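Local coordinates for microcin B17-processing protein McbC (Escherichia coli str. K-12 substr. MG1655, PDB 6GRH) that serves as the FMN-dependent oxidoreductase needed to convert the inactive microcin B17 precursor into the active peptide antibiotic, at residues L83-L95 / A255-D267. Numbering follows the deposited sequence. Where two conformers were deposited one is given.
Sequences LPSGINFCDKNKL and APLIVQFFGDVND. With FMN (flavin mononucleotide), chain O.
The backbone carbonyl O of D264 takes up C90 N at 2.9 Å in a nearly straight bond (164° at the hydrogen), the donor lying 32° out of the carbonyl plane. F89 CA adds a C-H···O contact to the same D264 O at 3.3 Å. Waters carry the pairing further. One accepts from D264 N (3.0 Å) and donates weakly to C90 O; a second donates to C90 O and D264 OD2 and accepts from N93 N; a third donates to N88 O and, at 2.7 Å, to D267 O. The F89 ring carries most of the apolar packing: with CG beside its own backbone N (chi1 -75°), it runs back along the end of strand 254-263, its CE2 3.5 Å from G263 N and its CE1 4.2 Å from F261 CB. G263 has no side chain, and F89 CD2 lies 3.7 Å from its CA, with G263 C and D264 N in plane at the ring edge. V265 CG2 packs beside the same ring, 3.5 Å from I87 O and against G86 CA. S85 grips the FMN phosphate twice, N to O2P and OG to O1P, while I258 CD1 touches the flavin methyl C7M, so both segments reach the cofactor of this nitroreductase-family fold. R117 of the second subunit also binds this FMN, so the site spans two subunits. R233 of neighbouring strand 231-235 bonds FMN and the carbonyls of S85 and G86. Strand 254-263 runs between strands 187-194 and 231-235, F262 stacked on F187, and the 83-95 loop crosses its C-terminal end before helix 97-108.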
loop_
_atom_site.group_PDB
_atom_site.type_symbol
_atom_site.label_atom_id
_atom_site.label_comp_id
_atom_site.label_asym_id
_atom_site.label_seq_id
_atom_site.Cartn_x
_atom_site.Cartn_y
_atom_site.Cartn_z
ATOM N N LEU D 83 16.788 14.104 33.317
ATOM C CA LEU D 83 17.799 13.106 33.721
ATOM C C LEU D 83 18.154 12.199 32.535
ATOM O O LEU D 83 17.270 11.925 31.696
ATOM C CB LEU D 83 17.292 12.244 34.884
ATOM C CG LEU D 83 16.992 12.975 36.206
ATOM C CD1 LEU D 83 16.234 12.053 37.155
ATOM C CD2 LEU D 83 18.257 13.473 36.872
ATOM N N PRO D 84 19.425 11.700 32.479
ATOM C CA PRO D 84 19.756 10.665 31.502
ATOM C C PRO D 84 18.790 9.489 31.630
ATOM O O PRO D 84 18.338 9.193 32.744
ATOM C CB PRO D 84 21.182 10.262 31.880
ATOM C CG PRO D 84 21.760 11.443 32.588
ATOM C CD PRO D 84 20.605 12.101 33.277
ATOM N N SER D 85 18.397 8.896 30.490
ATOM C CA SER D 85 17.510 7.736 30.504
ATOM C C SER D 85 18.215 6.604 31.248
ATOM O O SER D 85 19.412 6.420 31.076
ATOM C CB SER D 85 17.144 7.293 29.093
ATOM O OG SER D 85 16.339 8.275 28.435
ATOM N N GLY D 86 17.488 5.882 32.103
ATOM C CA GLY D 86 18.079 4.794 32.895
ATOM C C GLY D 86 18.490 3.627 32.015
ATOM O O GLY D 86 17.888 3.388 30.969
ATOM N N ILE D 87 19.526 2.919 32.431
ATOM C CA ILE D 87 20.029 1.744 31.711
ATOM C C ILE D 87 20.779 0.939 32.759
ATOM O O ILE D 87 21.170 1.503 33.796
ATOM C CB ILE D 87 20.906 2.155 30.485
ATOM C CG1 ILE D 87 21.083 1.017 29.469
ATOM C CG2 ILE D 87 22.267 2.683 30.933
ATOM C CD1 ILE D 87 19.811 0.532 28.789
ATOM N N ASN D 88 20.968 -0.356 32.505
ATOM C CA ASN D 88 21.513 -1.284 33.501
ATOM C C ASN D 88 20.691 -1.164 34.802
ATOM O O ASN D 88 21.253 -0.964 35.879
ATOM C CB ASN D 88 23.009 -1.026 33.799
ATOM C CG ASN D 88 23.913 -1.090 32.561
ATOM O OD1 ASN D 88 23.541 -1.565 31.487
ATOM N ND2 ASN D 88 25.135 -0.615 32.732
ATOM N N PHE D 89 19.361 -1.260 34.678
ATOM C CA PHE D 89 18.441 -1.117 35.826
ATOM C C PHE D 89 18.737 -2.205 36.865
ATOM O O PHE D 89 19.147 -3.312 36.511
ATOM C CB PHE D 89 16.966 -1.228 35.406
ATOM C CG PHE D 89 16.421 -0.027 34.702
ATOM C CD1 PHE D 89 16.485 0.076 33.304
ATOM C CD2 PHE D 89 15.791 0.992 35.412
ATOM C CE1 PHE D 89 15.939 1.168 32.637
ATOM C CE2 PHE D 89 15.252 2.090 34.745
ATOM C CZ PHE D 89 15.314 2.176 33.356
ATOM N N CYS D 90 18.533 -1.879 38.134
ATOM C CA CYS D 90 18.794 -2.800 39.235
ATOM C C CYS D 90 17.593 -2.799 40.166
ATOM O O CYS D 90 17.125 -1.730 40.571
ATOM C CB CYS D 90 20.038 -2.337 39.983
ATOM S SG CYS D 90 20.316 -3.236 41.517
ATOM N N ASP D 91 17.087 -3.986 40.509
ATOM C CA ASP D 91 15.847 -4.086 41.294
ATOM C C ASP D 91 16.067 -4.553 42.737
ATOM O O ASP D 91 15.142 -5.078 43.350
ATOM C CB ASP D 91 14.818 -4.986 40.573
ATOM C CG ASP D 91 15.255 -6.450 40.517
ATOM O OD1 ASP D 91 16.446 -6.710 40.647
ATOM O OD2 ASP D 91 14.418 -7.334 40.311
ATOM N N LYS D 92 17.264 -4.342 43.285
ATOM C CA LYS D 92 17.608 -4.832 44.630
ATOM C C LYS D 92 16.716 -4.264 45.751
ATOM O O LYS D 92 16.436 -4.953 46.734
ATOM C CB LYS D 92 19.085 -4.537 44.955
ATOM N N ASN D 93 16.291 -3.012 45.610
ATOM C CA ASN D 93 15.417 -2.364 46.591
ATOM C C ASN D 93 13.948 -2.583 46.256
ATOM O O ASN D 93 13.575 -2.614 45.081
ATOM C CB ASN D 93 15.736 -0.871 46.670
ATOM C CG ASN D 93 17.168 -0.606 47.113
ATOM O OD1 ASN D 93 17.764 -1.399 47.825
ATOM N ND2 ASN D 93 17.726 0.507 46.677
ATOM N N LYS D 94 13.116 -2.726 47.280
ATOM C CA LYS D 94 11.680 -2.894 47.092
ATOM C C LYS D 94 11.089 -1.592 46.557
ATOM O O LYS D 94 11.529 -0.517 46.951
ATOM C CB LYS D 94 10.981 -3.301 48.388
ATOM C CG LYS D 94 11.253 -4.739 48.835
ATOM C CD LYS D 94 10.395 -5.726 48.037
ATOM N N LEU D 95 10.133 -1.694 45.638
ATOM C CA LEU D 95 9.456 -0.520 45.072
ATOM C C LEU D 95 7.984 -0.610 45.447
ATOM O O LEU D 95 7.330 -1.600 45.137
ATOM C CB LEU D 95 9.608 -0.463 43.544
ATOM C CG LEU D 95 8.841 0.702 42.861
ATOM C CD1 LEU D 95 9.458 2.039 43.244
ATOM C CD2 LEU D 95 8.794 0.571 41.365
ATOM N N ALA D 255 -2.743 -2.595 19.450
ATOM C CA ALA D 255 -1.326 -2.889 19.193
ATOM C C ALA D 255 -0.466 -2.026 20.135
ATOM O O ALA D 255 -0.774 -0.878 20.341
ATOM C CB ALA D 255 -0.960 -2.652 17.720
ATOM N N PRO D 256 0.599 -2.611 20.732
ATOM C CA PRO D 256 1.551 -1.827 21.534
ATOM C C PRO D 256 2.426 -0.905 20.670
ATOM O O PRO D 256 3.057 -1.363 19.734
ATOM C CB PRO D 256 2.395 -2.913 22.216
ATOM C CG PRO D 256 2.373 -4.057 21.263
ATOM C CD PRO D 256 1.005 -4.036 20.642
ATOM N N LEU D 257 2.416 0.389 20.951
ATOM C CA LEU D 257 3.204 1.357 20.187
ATOM C C LEU D 257 4.615 1.563 20.730
ATOM O O LEU D 257 5.545 1.781 19.965
ATOM C CB LEU D 257 2.483 2.720 20.110
ATOM C CG LEU D 257 1.204 2.768 19.295
ATOM C CD1 LEU D 257 0.586 4.143 19.328
ATOM C CD2 LEU D 257 1.459 2.336 17.865
ATOM N N ILE D 258 4.750 1.533 22.052
ATOM C CA ILE D 258 6.001 1.858 22.714
ATOM C C ILE D 258 5.938 1.329 24.139
ATOM O O ILE D 258 4.857 1.228 24.744
ATOM C CB ILE D 258 6.293 3.382 22.635
ATOM C CG1 ILE D 258 7.755 3.704 22.857
ATOM C CG2 ILE D 258 5.422 4.183 23.582
ATOM C CD1 ILE D 258 8.651 3.256 21.727
ATOM N N VAL D 259 7.097 0.937 24.639
ATOM C CA VAL D 259 7.258 0.456 26.002
ATOM C C VAL D 259 8.102 1.490 26.753
ATOM O O VAL D 259 8.925 2.190 26.149
ATOM C CB VAL D 259 7.919 -0.941 25.997
ATOM C CG1 VAL D 259 8.316 -1.388 27.405
ATOM C CG2 VAL D 259 6.979 -1.970 25.370
ATOM N N GLN D 260 7.885 1.613 28.051
ATOM C CA GLN D 260 8.658 2.543 28.876
ATOM C C GLN D 260 8.994 1.861 30.176
ATOM O O GLN D 260 8.102 1.518 30.956
ATOM C CB GLN D 260 7.893 3.840 29.128
ATOM C CG GLN D 260 8.711 4.949 29.768
ATOM C CD GLN D 260 7.940 6.251 29.854
ATOM O OE1 GLN D 260 6.707 6.263 29.763
ATOM N NE2 GLN D 260 8.661 7.357 30.092
ATOM N N PHE D 261 10.280 1.659 30.397
ATOM C CA PHE D 261 10.769 0.966 31.593
ATOM C C PHE D 261 11.026 1.951 32.715
ATOM O O PHE D 261 11.433 3.078 32.455
ATOM C CB PHE D 261 12.063 0.214 31.271
ATOM C CG PHE D 261 11.857 -0.982 30.390
ATOM C CD1 PHE D 261 11.169 -2.092 30.867
ATOM C CD2 PHE D 261 12.336 -1.006 29.097
ATOM C CE1 PHE D 261 10.972 -3.195 30.072
ATOM C CE2 PHE D 261 12.154 -2.119 28.299
ATOM C CZ PHE D 261 11.457 -3.210 28.777
ATOM N N PHE D 262 10.785 1.512 33.951
ATOM C CA PHE D 262 11.000 2.336 35.136
ATOM C C PHE D 262 11.708 1.545 36.202
ATOM O O PHE D 262 11.470 0.336 36.362
ATOM C CB PHE D 262 9.680 2.835 35.719
ATOM C CG PHE D 262 8.932 3.749 34.807
ATOM C CD1 PHE D 262 8.073 3.231 33.841
ATOM C CD2 PHE D 262 9.118 5.127 34.879
ATOM C CE1 PHE D 262 7.380 4.066 32.994
ATOM C CE2 PHE D 262 8.434 5.970 34.018
ATOM C CZ PHE D 262 7.566 5.443 33.077
ATOM N N GLY D 263 12.529 2.244 36.971
ATOM C CA GLY D 263 13.278 1.612 38.030
ATOM C C GLY D 263 14.391 2.441 38.633
ATOM O O GLY D 263 14.373 3.677 38.569
ATOM N N ASP D 264 15.342 1.729 39.240
ATOM C CA ASP D 264 16.541 2.317 39.863
ATOM C C ASP D 264 17.790 1.962 39.053
ATOM O O ASP D 264 17.829 0.935 38.354
ATOM C CB ASP D 264 16.726 1.797 41.290
ATOM C CG ASP D 264 15.490 1.995 42.161
ATOM O OD1 ASP D 264 14.778 3.013 41.966
ATOM O OD2 ASP D 264 15.240 1.125 43.031
ATOM N N VAL D 265 18.801 2.821 39.152
ATOM C CA VAL D 265 20.120 2.557 38.584
ATOM C C VAL D 265 21.148 2.780 39.705
ATOM O O VAL D 265 21.316 3.921 40.139
ATOM C CB VAL D 265 20.404 3.487 37.378
ATOM C CG1 VAL D 265 21.835 3.322 36.880
ATOM C CG2 VAL D 265 19.420 3.222 36.244
ATOM N N ASN D 266 21.775 1.695 40.191
ATOM C CA ASN D 266 22.872 1.748 41.195
ATOM C C ASN D 266 24.095 0.908 40.753
ATOM O O ASN D 266 25.091 1.469 40.290
ATOM C CB ASN D 266 22.423 1.300 42.612
ATOM C CG ASN D 266 20.939 1.501 42.868
ATOM O OD1 ASN D 266 20.093 0.757 42.352
ATOM N ND2 ASN D 266 20.612 2.496 43.696
ATOM N N ASP D 267 23.987 -0.427 40.865
ATOM C CA ASP D 267 25.104 -1.372 40.659
ATOM C C ASP D 267 25.028 -2.072 39.298
ATOM O O ASP D 267 23.960 -2.168 38.683
ATOM C CB ASP D 267 25.098 -2.439 41.757
ATOM C CG ASP D 267 25.192 -1.851 43.163
ATOM O OD1 ASP D 267 25.765 -0.750 43.337
ATOM O OD2 ASP D 267 24.696 -2.501 44.109
HETATM N N1 FMN O . 16.961 3.323 24.057
HETATM C C2 FMN O . 17.407 2.044 23.959
HETATM O O2 FMN O . 18.448 1.751 24.575
HETATM N N3 FMN O . 16.764 1.104 23.225
HETATM C C4 FMN O . 15.624 1.375 22.548
HETATM O O4 FMN O . 15.035 0.495 21.882
HETATM C C4A FMN O . 15.079 2.755 22.593
HETATM N N5 FMN O . 13.953 3.115 21.933
HETATM C C5A FMN O . 13.475 4.385 22.010
HETATM C C6 FMN O . 12.307 4.713 21.329
HETATM C C7 FMN O . 11.782 6.000 21.377
HETATM C C7M FMN O . 10.515 6.326 20.623
HETATM C C8 FMN O . 12.469 7.046 22.180
HETATM C C8M FMN O . 11.910 8.438 22.242
HETATM C C9 FMN O . 13.639 6.732 22.873
HETATM C C9A FMN O . 14.180 5.430 22.825
HETATM N N10 FMN O . 15.371 5.069 23.519
HETATM C C10 FMN O . 15.838 3.735 23.414
HETATM C "C1'" FMN O . 16.122 6.023 24.343
HETATM C "C2'" FMN O . 17.029 6.857 23.467
HETATM O "O2'" FMN O . 18.103 6.032 22.973
HETATM C "C3'" FMN O . 17.530 8.075 24.252
HETATM O "O3'" FMN O . 16.432 8.951 24.538
HETATM C "C4'" FMN O . 18.611 8.859 23.515
HETATM O "O4'" FMN O . 19.756 8.026 23.330
HETATM C "C5'" FMN O . 19.073 10.112 24.256
HETATM O "O5'" FMN O . 19.550 9.742 25.548
HETATM P P FMN O . 18.905 10.360 26.877
HETATM O O1P FMN O . 17.449 9.957 26.884
HETATM O O2P FMN O . 19.696 9.688 27.983
HETATM O O3P FMN O . 19.177 11.821 26.702
HETATM O O HOH W 1 22.605 0.023 38.044
HETATM O O HOH W 2 14.940 -1.153 38.614
HETATM O O HOH W 3 16.879 -1.226 43.271
#